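Local coordinates for protein soluble epoxide hydrolase (PDB 4INZ) that belongs to the alpha/beta-hydrolase superfamily, whose members carry helices on both sides of a mainly parallel central beta-sheet, at residues K163-Q168 with S215-Y220; D95-I100 with W121-R126; H56-F61 with F65-L70. The protein carries 1 engineered substitution. All blocks are in the same frame, centred on the assembly; numbering follows the deposited sequence. Where two conformers were deposited one is given.

Contact 1: residues K163-Q168 with S215-Y220; sequences KWFQKQ and SMLSYY
Two aromatic rings meet edge-to-face here: Phe165 turns its edge toward the face of Tyr220, the planes lying 80° apart with centroids 4.8 Å from each other. Atom CD2 of Phe165 stands over the centre of the tyrosine ring. The two side chains nevertheless run alongside each other in the same direction. On a face of the phenylalanine ring lies methyl CD2 of Leu217, in a CH-pi contact 4.0 Å from the Phe165 centroid and displaced toward the rim. Trp115 and Phe47 also meet Tyr220 edge-to-face, extending the aromatic cluster.

The polar part belongs to Gln166, whose chain bends at chi2 (-64°), turning the amide back to helix 213-220. Gln166 NE2 donates to Tyr220 O at 3.0 Å, almost straight at 172°. The acceptor lies in the glutamine's amide plane, whereas the nitrogen sits well above the carbonyl plane. NE2 also bonds to Ala162 O.

Both segments belong to the helical lid that this family inserts after strand 131-137. With one amide nitrogen serving carbonyls of two lid helices, the glutamine's rotation is fixed beside a packed aromatic core.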
loop_
_atom_site.group_PDB
_atom_site.type_symbol
_atom_site.label_atom_id
_atom_site.label_comp_id
_atom_site.label_asym_id
_atom_site.label_seq_id
_atom_site.Cartn_x
_atom_site.Cartn_y
_atom_site.Cartn_z
ATOM N N LYS A 163 6.883 -11.891 11.232
ATOM C CA LYS A 163 7.720 -12.251 12.365
ATOM C C LYS A 163 9.145 -12.506 11.879
ATOM O O LYS A 163 10.112 -12.041 12.480
ATOM C CB LYS A 163 7.150 -13.480 13.080
ATOM C CG LYS A 163 7.972 -13.973 14.261
ATOM C CD LYS A 163 8.188 -12.894 15.307
ATOM C CE LYS A 163 8.684 -13.501 16.619
ATOM N NZ LYS A 163 7.620 -14.299 17.294
ATOM N N TRP A 164 9.272 -13.227 10.770
ATOM C CA TRP A 164 10.584 -13.505 10.203
ATOM C C TRP A 164 11.305 -12.211 9.826
ATOM O O TRP A 164 12.520 -12.102 9.990
ATOM C CB TRP A 164 10.459 -14.432 8.993
ATOM C CG TRP A 164 11.770 -14.852 8.416
ATOM C CD1 TRP A 164 12.804 -15.447 9.079
ATOM C CD2 TRP A 164 12.186 -14.730 7.050
ATOM N NE1 TRP A 164 13.839 -15.694 8.214
ATOM C CE2 TRP A 164 13.487 -15.262 6.962
ATOM C CE3 TRP A 164 11.587 -14.214 5.895
ATOM C CZ2 TRP A 164 14.200 -15.293 5.766
ATOM C CZ3 TRP A 164 12.299 -14.250 4.705
ATOM C CH2 TRP A 164 13.590 -14.788 4.652
ATOM N N PHE A 165 10.555 -11.227 9.333
ATOM C CA PHE A 165 11.155 -9.945 8.944
ATOM C C PHE A 165 11.808 -9.220 10.119
ATOM O O PHE A 165 12.518 -8.238 9.928
ATOM C CB PHE A 165 10.129 -9.018 8.287
ATOM C CG PHE A 165 9.858 -9.329 6.842
ATOM C CD1 PHE A 165 10.299 -10.515 6.271
ATOM C CD2 PHE A 165 9.160 -8.427 6.050
ATOM C CE1 PHE A 165 10.040 -10.801 4.938
ATOM C CE2 PHE A 165 8.897 -8.705 4.713
ATOM C CZ PHE A 165 9.341 -9.891 4.156
ATOM N N GLN A 166 11.553 -9.693 11.334
ATOM C CA GLN A 166 12.172 -9.095 12.513
ATOM C C GLN A 166 13.638 -9.529 12.607
ATOM O O GLN A 166 14.456 -8.852 13.236
ATOM C CB GLN A 166 11.417 -9.486 13.791
ATOM C CG GLN A 166 9.897 -9.290 13.725
ATOM C CD GLN A 166 9.484 -7.833 13.560
ATOM O OE1 GLN A 166 10.005 -6.947 14.236
ATOM N NE2 GLN A 166 8.539 -7.584 12.661
ATOM N N LYS A 167 13.965 -10.654 11.970
ATOM C CA LYS A 167 15.303 -11.238 12.076
ATOM C C LYS A 167 16.336 -10.506 11.218
ATOM O O LYS A 167 16.022 -10.000 10.142
ATOM C CB LYS A 167 15.271 -12.722 11.694
ATOM C CG LYS A 167 14.312 -13.556 12.530
ATOM C CD LYS A 167 14.923 -13.948 13.868
ATOM C CE LYS A 167 15.857 -15.141 13.716
ATOM N NZ LYS A 167 16.511 -15.513 15.007
ATOM N N GLN A 168 17.577 -10.471 11.691
ATOM C CA GLN A 168 18.632 -9.756 10.980
ATOM C C GLN A 168 19.004 -10.391 9.641
ATOM O O GLN A 168 19.495 -9.709 8.749
ATOM C CB GLN A 168 19.878 -9.602 11.860
ATOM C CG GLN A 168 19.739 -8.531 12.931
ATOM C CD GLN A 168 19.411 -7.160 12.349
ATOM O OE1 GLN A 168 20.077 -6.685 11.426
ATOM N NE2 GLN A 168 18.376 -6.524 12.886
ATOM N N SER A 215 15.405 0.197 5.254
ATOM C CA SER A 215 14.257 1.074 5.436
ATOM C C SER A 215 12.947 0.324 5.223
ATOM O O SER A 215 12.006 0.466 6.004
ATOM C CB SER A 215 14.319 2.238 4.455
ATOM O OG SER A 215 15.428 3.075 4.724
ATOM N N MET A 216 12.879 -0.458 4.149
ATOM C CA MET A 216 11.660 -1.183 3.839
ATOM C C MET A 216 11.286 -2.127 4.992
ATOM O O MET A 216 10.130 -2.154 5.425
ATOM C CB MET A 216 11.810 -1.908 2.492
ATOM C CG MET A 216 12.132 -0.938 1.344
ATOM S SD MET A 216 12.950 -1.616 -0.123
ATOM C CE MET A 216 11.617 -2.569 -0.845
ATOM N N LEU A 217 12.263 -2.880 5.491
ATOM C CA LEU A 217 12.022 -3.810 6.597
ATOM C C LEU A 217 11.686 -3.087 7.896
ATOM O O LEU A 217 10.971 -3.628 8.748
ATOM C CB LEU A 217 13.231 -4.735 6.793
ATOM C CG LEU A 217 13.485 -5.683 5.616
ATOM C CD1 LEU A 217 14.819 -6.416 5.730
ATOM C CD2 LEU A 217 12.330 -6.677 5.474
ATOM N N SER A 218 12.197 -1.868 8.045
ATOM C CA SER A 218 11.975 -1.079 9.258
ATOM C C SER A 218 10.489 -0.844 9.541
ATOM O O SER A 218 10.072 -0.810 10.700
ATOM C CB SER A 218 12.733 0.252 9.200
ATOM O OG SER A 218 14.132 0.042 9.257
ATOM N N TYR A 219 9.697 -0.683 8.486
ATOM C CA TYR A 219 8.248 -0.582 8.632
ATOM C C TYR A 219 7.718 -1.738 9.469
ATOM O O TYR A 219 6.934 -1.536 10.401
ATOM C CB TYR A 219 7.574 -0.652 7.266
ATOM C CG TYR A 219 7.635 0.591 6.416
ATOM C CD1 TYR A 219 8.827 1.015 5.843
ATOM C CD2 TYR A 219 6.481 1.317 6.147
ATOM C CE1 TYR A 219 8.866 2.135 5.043
ATOM C CE2 TYR A 219 6.510 2.440 5.351
ATOM C CZ TYR A 219 7.700 2.847 4.802
ATOM O OH TYR A 219 7.720 3.965 4.010
ATOM N N TYR A 220 8.129 -2.952 9.110
ATOM C CA TYR A 220 7.631 -4.164 9.760
ATOM C C TYR A 220 8.100 -4.278 11.205
ATOM O O TYR A 220 7.430 -4.888 12.049
ATOM C CB TYR A 220 8.076 -5.417 8.994
ATOM C CG TYR A 220 7.425 -5.591 7.641
ATOM C CD1 TYR A 220 6.280 -6.364 7.495
ATOM C CD2 TYR A 220 7.961 -4.989 6.506
ATOM C CE1 TYR A 220 5.679 -6.526 6.258
ATOM C CE2 TYR A 220 7.370 -5.146 5.266
ATOM C CZ TYR A 220 6.227 -5.916 5.145
ATOM O OH TYR A 220 5.630 -6.073 3.912
#

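Contact 2: residues D95-I100 with W121-R126; sequences DIRQVI and WTFAYR
Phe123 is the point of contact between two helices, and everything that meets across this interface touches its ring. Most regular is the CH-pi interaction with Ile96: methyl CG2 stands over the ring centre, 3.9 Å from the Phe123 centroid and only 3° off the normal. The torsions of Ile96 explain it, because with CG1 beside the backbone N (chi1 -56°) the CG2 branch is the one presented to the ring, while the CG1–CD1 arm leads away. Ile96 CB adds a second apolar contact, 4.0 Å from Phe123 CD1.

Aliphatic packing continues at the far end of the ring. Ile100 arrives from the opposite direction to the phenylalanine, and the end of its extended chain, CD1, comes within 3.7 Å of Phe123 CZ.

Together with Val93, which the ring also touches, Ile96, Arg97 and Ile100 occupy the i, i+3, i+4 and i+7 positions of helix 89-102, so Phe123 sits as a single knob in a hole of four residues. The short axes cross at -71° and pass 11.0 Å apart. These helices precede and follow strand 108-112 in the alpha/beta-hydrolase core, and Phe123 also touches Val131 of the neighbouring strand 131-137.

Arg97 contributes backbone and the base of its side chain rather than its charge. Its amide N approaches Phe123 CE1 to 3.6 Å, and its CB lies 3.8 Å from the same Phe123 CE1. The arginine crosses the phenylalanine at roughly a right angle, then bends at chi3 and carries its guanidinium away to a salt bridge between NH2 and Glu94 OE2, one turn back along its own helix.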
loop_
_atom_site.group_PDB
_atom_site.type_symbol
_atom_site.label_atom_id
_atom_site.label_comp_id
_atom_site.label_asym_id
_atom_site.label_seq_id
_atom_site.Cartn_x
_atom_site.Cartn_y
_atom_site.Cartn_z
ATOM N N ASP A 95 3.397 12.100 6.726
ATOM C CA ASP A 95 3.911 12.207 5.365
ATOM C C ASP A 95 2.746 12.439 4.420
ATOM O O ASP A 95 2.778 13.342 3.585
ATOM C CB ASP A 95 4.644 10.932 4.928
ATOM C CG ASP A 95 6.057 10.844 5.471
ATOM O OD1 ASP A 95 6.524 11.817 6.104
ATOM O OD2 ASP A 95 6.703 9.796 5.249
ATOM N N ILE A 96 1.715 11.607 4.553
ATOM C CA ILE A 96 0.597 11.646 3.626
ATOM C C ILE A 96 -0.160 12.957 3.756
ATOM O O ILE A 96 -0.549 13.557 2.758
ATOM C CB ILE A 96 -0.358 10.449 3.825
ATOM C CG1 ILE A 96 0.417 9.131 3.707
ATOM C CG2 ILE A 96 -1.496 10.496 2.807
ATOM C CD1 ILE A 96 1.237 8.994 2.423
ATOM N N ARG A 97 -0.351 13.413 4.989
ATOM C CA ARG A 97 -1.042 14.677 5.210
ATOM C C ARG A 97 -0.321 15.829 4.515
ATOM O O ARG A 97 -0.951 16.648 3.844
ATOM C CB ARG A 97 -1.173 14.971 6.702
ATOM C CG ARG A 97 -2.230 16.002 7.024
ATOM C CD ARG A 97 -2.116 16.479 8.469
ATOM N NE ARG A 97 -0.846 17.155 8.723
ATOM C CZ ARG A 97 -0.600 18.421 8.403
ATOM N NH1 ARG A 97 -1.538 19.155 7.816
ATOM N NH2 ARG A 97 0.583 18.957 8.666
ATOM N N GLN A 98 0.998 15.890 4.679
ATOM C CA GLN A 98 1.783 16.990 4.123
ATOM C C GLN A 98 1.920 16.894 2.603
ATOM O O GLN A 98 2.029 17.906 1.921
ATOM C CB GLN A 98 3.166 17.079 4.783
ATOM C CG GLN A 98 3.148 17.443 6.260
ATOM C CD GLN A 98 4.506 17.924 6.758
ATOM O OE1 GLN A 98 5.348 18.361 5.975
ATOM N NE2 GLN A 98 4.726 17.835 8.064
ATOM N N VAL A 99 1.917 15.679 2.068
ATOM C CA VAL A 99 1.982 15.514 0.623
ATOM C C VAL A 99 0.746 16.103 -0.052
ATOM O O VAL A 99 0.850 16.823 -1.049
ATOM C CB VAL A 99 2.138 14.037 0.229
ATOM C CG1 VAL A 99 1.815 13.846 -1.248
ATOM C CG2 VAL A 99 3.552 13.562 0.556
ATOM N N ILE A 100 -0.423 15.800 0.497
ATOM C CA ILE A 100 -1.680 16.312 -0.046
ATOM C C ILE A 100 -1.694 17.842 -0.031
ATOM O O ILE A 100 -2.032 18.490 -1.028
ATOM C CB ILE A 100 -2.898 15.743 0.724
ATOM C CG1 ILE A 100 -2.968 14.224 0.534
ATOM C CG2 ILE A 100 -4.189 16.396 0.256
ATOM C CD1 ILE A 100 -3.992 13.530 1.417
ATOM N N TRP A 121 -5.607 3.448 5.169
ATOM C CA TRP A 121 -6.795 3.234 5.993
ATOM C C TRP A 121 -6.666 4.078 7.252
ATOM O O TRP A 121 -7.599 4.787 7.647
ATOM C CB TRP A 121 -6.938 1.762 6.400
ATOM C CG TRP A 121 -7.592 0.826 5.381
ATOM C CD1 TRP A 121 -6.980 -0.178 4.684
ATOM C CD2 TRP A 121 -8.980 0.782 5.005
ATOM N NE1 TRP A 121 -7.890 -0.826 3.879
ATOM C CE2 TRP A 121 -9.126 -0.256 4.059
ATOM C CE3 TRP A 121 -10.108 1.528 5.365
ATOM C CZ2 TRP A 121 -10.354 -0.572 3.476
ATOM C CZ3 TRP A 121 -11.329 1.215 4.783
ATOM C CH2 TRP A 121 -11.442 0.172 3.853
ATOM N N THR A 122 -5.499 3.994 7.885
ATOM C CA THR A 122 -5.249 4.736 9.116
ATOM C C THR A 122 -5.405 6.242 8.883
ATOM O O THR A 122 -6.030 6.945 9.681
ATOM C CB THR A 122 -3.855 4.417 9.687
ATOM O OG1 THR A 122 -3.755 3.008 9.934
ATOM C CG2 THR A 122 -3.614 5.172 10.986
ATOM N N PHE A 123 -4.852 6.725 7.775
ATOM C CA PHE A 123 -4.965 8.133 7.421
ATOM C C PHE A 123 -6.421 8.547 7.197
ATOM O O PHE A 123 -6.844 9.615 7.644
ATOM C CB PHE A 123 -4.139 8.449 6.170
ATOM C CG PHE A 123 -4.258 9.875 5.724
ATOM C CD1 PHE A 123 -3.505 10.869 6.339
ATOM C CD2 PHE A 123 -5.149 10.232 4.724
ATOM C CE1 PHE A 123 -3.624 12.192 5.943
ATOM C CE2 PHE A 123 -5.267 11.549 4.320
ATOM C CZ PHE A 123 -4.506 12.534 4.935
ATOM N N ALA A 124 -7.181 7.713 6.489
ATOM C CA ALA A 124 -8.587 8.018 6.216
ATOM C C ALA A 124 -9.405 8.083 7.504
ATOM O O ALA A 124 -10.294 8.924 7.646
ATOM C CB ALA A 124 -9.187 6.990 5.251
ATOM N N TYR A 125 -9.106 7.190 8.442
ATOM C CA TYR A 125 -9.806 7.176 9.722
ATOM C C TYR A 125 -9.492 8.424 10.546
ATOM O O TYR A 125 -10.375 8.999 11.184
ATOM C CB TYR A 125 -9.449 5.917 10.520
ATOM C CG TYR A 125 -10.394 4.750 10.315
ATOM C CD1 TYR A 125 -11.506 4.574 11.140
ATOM C CD2 TYR A 125 -10.172 3.818 9.306
ATOM C CE1 TYR A 125 -12.371 3.505 10.960
ATOM C CE2 TYR A 125 -11.032 2.748 9.118
ATOM C CZ TYR A 125 -12.130 2.596 9.948
ATOM O OH TYR A 125 -12.985 1.531 9.762
ATOM N N ARG A 126 -8.230 8.839 10.534
ATOM C CA ARG A 126 -7.800 9.967 11.351
ATOM C C ARG A 126 -8.088 11.306 10.678
ATOM O O ARG A 126 -8.383 12.296 11.349
ATOM C CB ARG A 126 -6.313 9.856 11.687
ATOM C CG ARG A 126 -5.944 8.633 12.508
ATOM C CD ARG A 126 -4.470 8.648 12.888
ATOM N NE ARG A 126 -4.099 7.488 13.697
ATOM C CZ ARG A 126 -2.850 7.183 14.042
ATOM N NH1 ARG A 126 -1.840 7.951 13.645
ATOM N NH2 ARG A 126 -2.610 6.104 14.781
#

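Contact 3: residues H56-F61 with F65-L70; sequences HQIDEF and FHTVAL
Ile58 and Thr67 cross at a slant between helix and strand, each using its two branches for different neighbours. In Ile58 the CG1 arm starts beside the backbone N and then runs extended, bringing CD1 to 3.8 Å from Ala69 CB further along the strand. The other branch, CG2, packs against Thr67 OG1 at 3.7 Å.

Thr67 has its hydroxyl between the backbone N and the carbonyl carbon (chi1 56°). From there OG1 hydrogen-bonds Lys35 O of the adjacent strand 28-36, so a buried polar atom is satisfied while its methyl is left for packing. That methyl, CG2, is directed at the last turn of the helix, lying 3.6 Å from Phe61 C and 3.9 Å from Phe61 CB.

The two phenylalanines meet without stacking. Phe65 presents CD1 to the edge of the Phe61 ring, and CD1 is 4.2 Å from Phe61 CB; the carbonyl oxygen of Phe61 lies at the edge of the Phe65 ring. Backbone chemistry joins them too: Phe65 N donates to Phe61 O over 2.9 Å, a bent bond of 131° at the hydrogen. Phe61 also meets the ring of Trp299, which brings helix 291-303 against this helix.

Strand 40-44, helix 55-61 and strand 66-70 form a beta-alpha-beta unit, with the short helix and strand axes 8.3 Å apart and nearly antiparallel at 168°. The threonine divides its duties, hydroxyl to the sheet and methyl to the helix. A mainly apolar interface is thus combined with one backbone bond across the tight return from helix to strand, where the unit changes direction.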
loop_
_atom_site.group_PDB
_atom_site.type_symbol
_atom_site.label_atom_id
_atom_site.label_comp_id
_atom_site.label_asym_id
_atom_site.label_seq_id
_atom_site.Cartn_x
_atom_site.Cartn_y
_atom_site.Cartn_z
ATOM N N HIS A 56 -0.445 1.662 -14.790
ATOM C CA HIS A 56 -1.628 1.516 -15.636
ATOM C C HIS A 56 -2.771 2.428 -15.205
ATOM O O HIS A 56 -3.586 2.853 -16.033
ATOM C CB HIS A 56 -2.101 0.065 -15.668
ATOM C CG HIS A 56 -1.087 -0.885 -16.225
ATOM N ND1 HIS A 56 -0.684 -0.855 -17.543
ATOM C CD2 HIS A 56 -0.399 -1.895 -15.642
ATOM C CE1 HIS A 56 0.214 -1.805 -17.747
ATOM N NE2 HIS A 56 0.397 -2.458 -16.613
ATOM N N GLN A 57 -2.840 2.719 -13.910
ATOM C CA GLN A 57 -3.847 3.652 -13.409
ATOM C C GLN A 57 -3.422 5.092 -13.664
ATOM O O GLN A 57 -4.255 5.947 -13.942
ATOM C CB GLN A 57 -4.125 3.425 -11.916
ATOM C CG GLN A 57 -4.898 2.136 -11.622
ATOM C CD GLN A 57 -4.052 0.905 -11.862
ATOM O OE1 GLN A 57 -2.910 0.816 -11.392
ATOM N NE2 GLN A 57 -4.603 -0.058 -12.595
ATOM N N ILE A 58 -2.127 5.361 -13.560
ATOM C CA ILE A 58 -1.611 6.681 -13.922
ATOM C C ILE A 58 -1.980 6.994 -15.379
ATOM O O ILE A 58 -2.484 8.078 -15.684
ATOM C CB ILE A 58 -0.089 6.764 -13.720
ATOM C CG1 ILE A 58 0.230 6.728 -12.227
ATOM C CG2 ILE A 58 0.477 8.051 -14.347
ATOM C CD1 ILE A 58 1.696 6.521 -11.928
ATOM N N ASP A 59 -1.753 6.037 -16.274
ATOM C CA ASP A 59 -2.061 6.264 -17.688
ATOM C C ASP A 59 -3.556 6.443 -17.937
ATOM O O ASP A 59 -3.971 7.267 -18.762
ATOM C CB ASP A 59 -1.508 5.131 -18.557
ATOM C CG ASP A 59 0.011 5.146 -18.636
ATOM O OD1 ASP A 59 0.623 6.192 -18.318
ATOM O OD2 ASP A 59 0.592 4.110 -19.023
ATOM N N GLU A 60 -4.368 5.678 -17.217
ATOM C CA GLU A 60 -5.802 5.674 -17.478
ATOM C C GLU A 60 -6.510 6.891 -16.896
ATOM O O GLU A 60 -7.404 7.457 -17.523
ATOM C CB GLU A 60 -6.448 4.390 -16.941
ATOM C CG GLU A 60 -7.969 4.400 -17.007
ATOM C CD GLU A 60 -8.523 4.297 -18.431
ATOM O OE1 GLU A 60 -7.759 3.984 -19.369
ATOM O OE2 GLU A 60 -9.737 4.530 -18.609
ATOM N N PHE A 61 -6.117 7.291 -15.692
ATOM C CA PHE A 61 -6.859 8.333 -14.976
ATOM C C PHE A 61 -6.275 9.735 -15.089
ATOM O O PHE A 61 -6.865 10.693 -14.588
ATOM C CB PHE A 61 -7.067 7.924 -13.515
ATOM C CG PHE A 61 -7.973 6.741 -13.372
ATOM C CD1 PHE A 61 -9.350 6.910 -13.330
ATOM C CD2 PHE A 61 -7.453 5.453 -13.336
ATOM C CE1 PHE A 61 -10.191 5.814 -13.231
ATOM C CE2 PHE A 61 -8.289 4.353 -13.243
ATOM C CZ PHE A 61 -9.658 4.536 -13.188
ATOM N N PHE A 65 -7.891 13.273 -13.944
ATOM C CA PHE A 65 -7.406 13.529 -12.591
ATOM C C PHE A 65 -5.931 13.924 -12.621
ATOM O O PHE A 65 -5.214 13.613 -13.571
ATOM C CB PHE A 65 -7.520 12.264 -11.734
ATOM C CG PHE A 65 -8.934 11.853 -11.411
ATOM C CD1 PHE A 65 -9.619 10.960 -12.226
ATOM C CD2 PHE A 65 -9.564 12.333 -10.269
ATOM C CE1 PHE A 65 -10.924 10.574 -11.918
ATOM C CE2 PHE A 65 -10.866 11.951 -9.951
ATOM C CZ PHE A 65 -11.547 11.070 -10.771
ATOM N N HIS A 66 -5.479 14.599 -11.568
ATOM C CA HIS A 66 -4.056 14.768 -11.331
ATOM C C HIS A 66 -3.590 13.523 -10.591
ATOM O O HIS A 66 -3.780 13.405 -9.377
ATOM C CB HIS A 66 -3.783 16.018 -10.485
ATOM C CG HIS A 66 -2.328 16.284 -10.249
ATOM N ND1 HIS A 66 -1.880 17.202 -9.322
ATOM C CD2 HIS A 66 -1.218 15.753 -10.819
ATOM C CE1 HIS A 66 -0.559 17.228 -9.333
ATOM N NE2 HIS A 66 -0.132 16.358 -10.232
ATOM N N THR A 67 -2.998 12.588 -11.326
ATOM C CA THR A 67 -2.571 11.322 -10.741
ATOM C C THR A 67 -1.160 11.448 -10.188
ATOM O O THR A 67 -0.225 11.749 -10.923
ATOM C CB THR A 67 -2.604 10.181 -11.778
ATOM O OG1 THR A 67 -1.802 10.543 -12.907
ATOM C CG2 THR A 67 -4.033 9.921 -12.238
ATOM N N VAL A 68 -1.016 11.214 -8.888
ATOM C CA VAL A 68 0.285 11.258 -8.227
ATOM C C VAL A 68 0.552 9.937 -7.515
ATOM O O VAL A 68 -0.249 9.500 -6.677
ATOM C CB VAL A 68 0.344 12.422 -7.203
ATOM C CG1 VAL A 68 1.598 12.338 -6.354
ATOM C CG2 VAL A 68 0.282 13.767 -7.924
ATOM N N ALA A 69 1.661 9.288 -7.861
ATOM C CA ALA A 69 2.062 8.060 -7.176
ATOM C C ALA A 69 3.327 8.320 -6.367
ATOM O O ALA A 69 4.381 8.638 -6.921
ATOM C CB ALA A 69 2.281 6.917 -8.185
ATOM N N LEU A 70 3.207 8.196 -5.048
ATOM C CA LEU A 70 4.293 8.510 -4.127
ATOM C C LEU A 70 5.234 7.321 -3.934
ATOM O O LEU A 70 4.787 6.175 -3.869
ATOM C CB LEU A 70 3.702 8.910 -2.774
ATOM C CG LEU A 70 4.618 9.423 -1.665
ATOM C CD1 LEU A 70 5.291 10.723 -2.092
ATOM C CD2 LEU A 70 3.792 9.639 -0.401
#

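Overall arrangement
Followed from the N terminus, the three contacts come in series, and none nests within or crosses another. Contact 3 closes first, over a turn of just three residues, and seats helix 55-61 on strand 66-70. Contact 2 then closes a loop containing strand 108-112, joining the helices before and after it. These two touch: Leu70 packs on Ile96 and Val99, while its neighbour Ala69 faces helix 55-61, so strand 66-70 has a helix over each face. Contact 1 closes last, over 46 mostly helical residues, and ties together parts of the lid. Its centre lies about 30 Å from that of contact 3, across the middle of the chain.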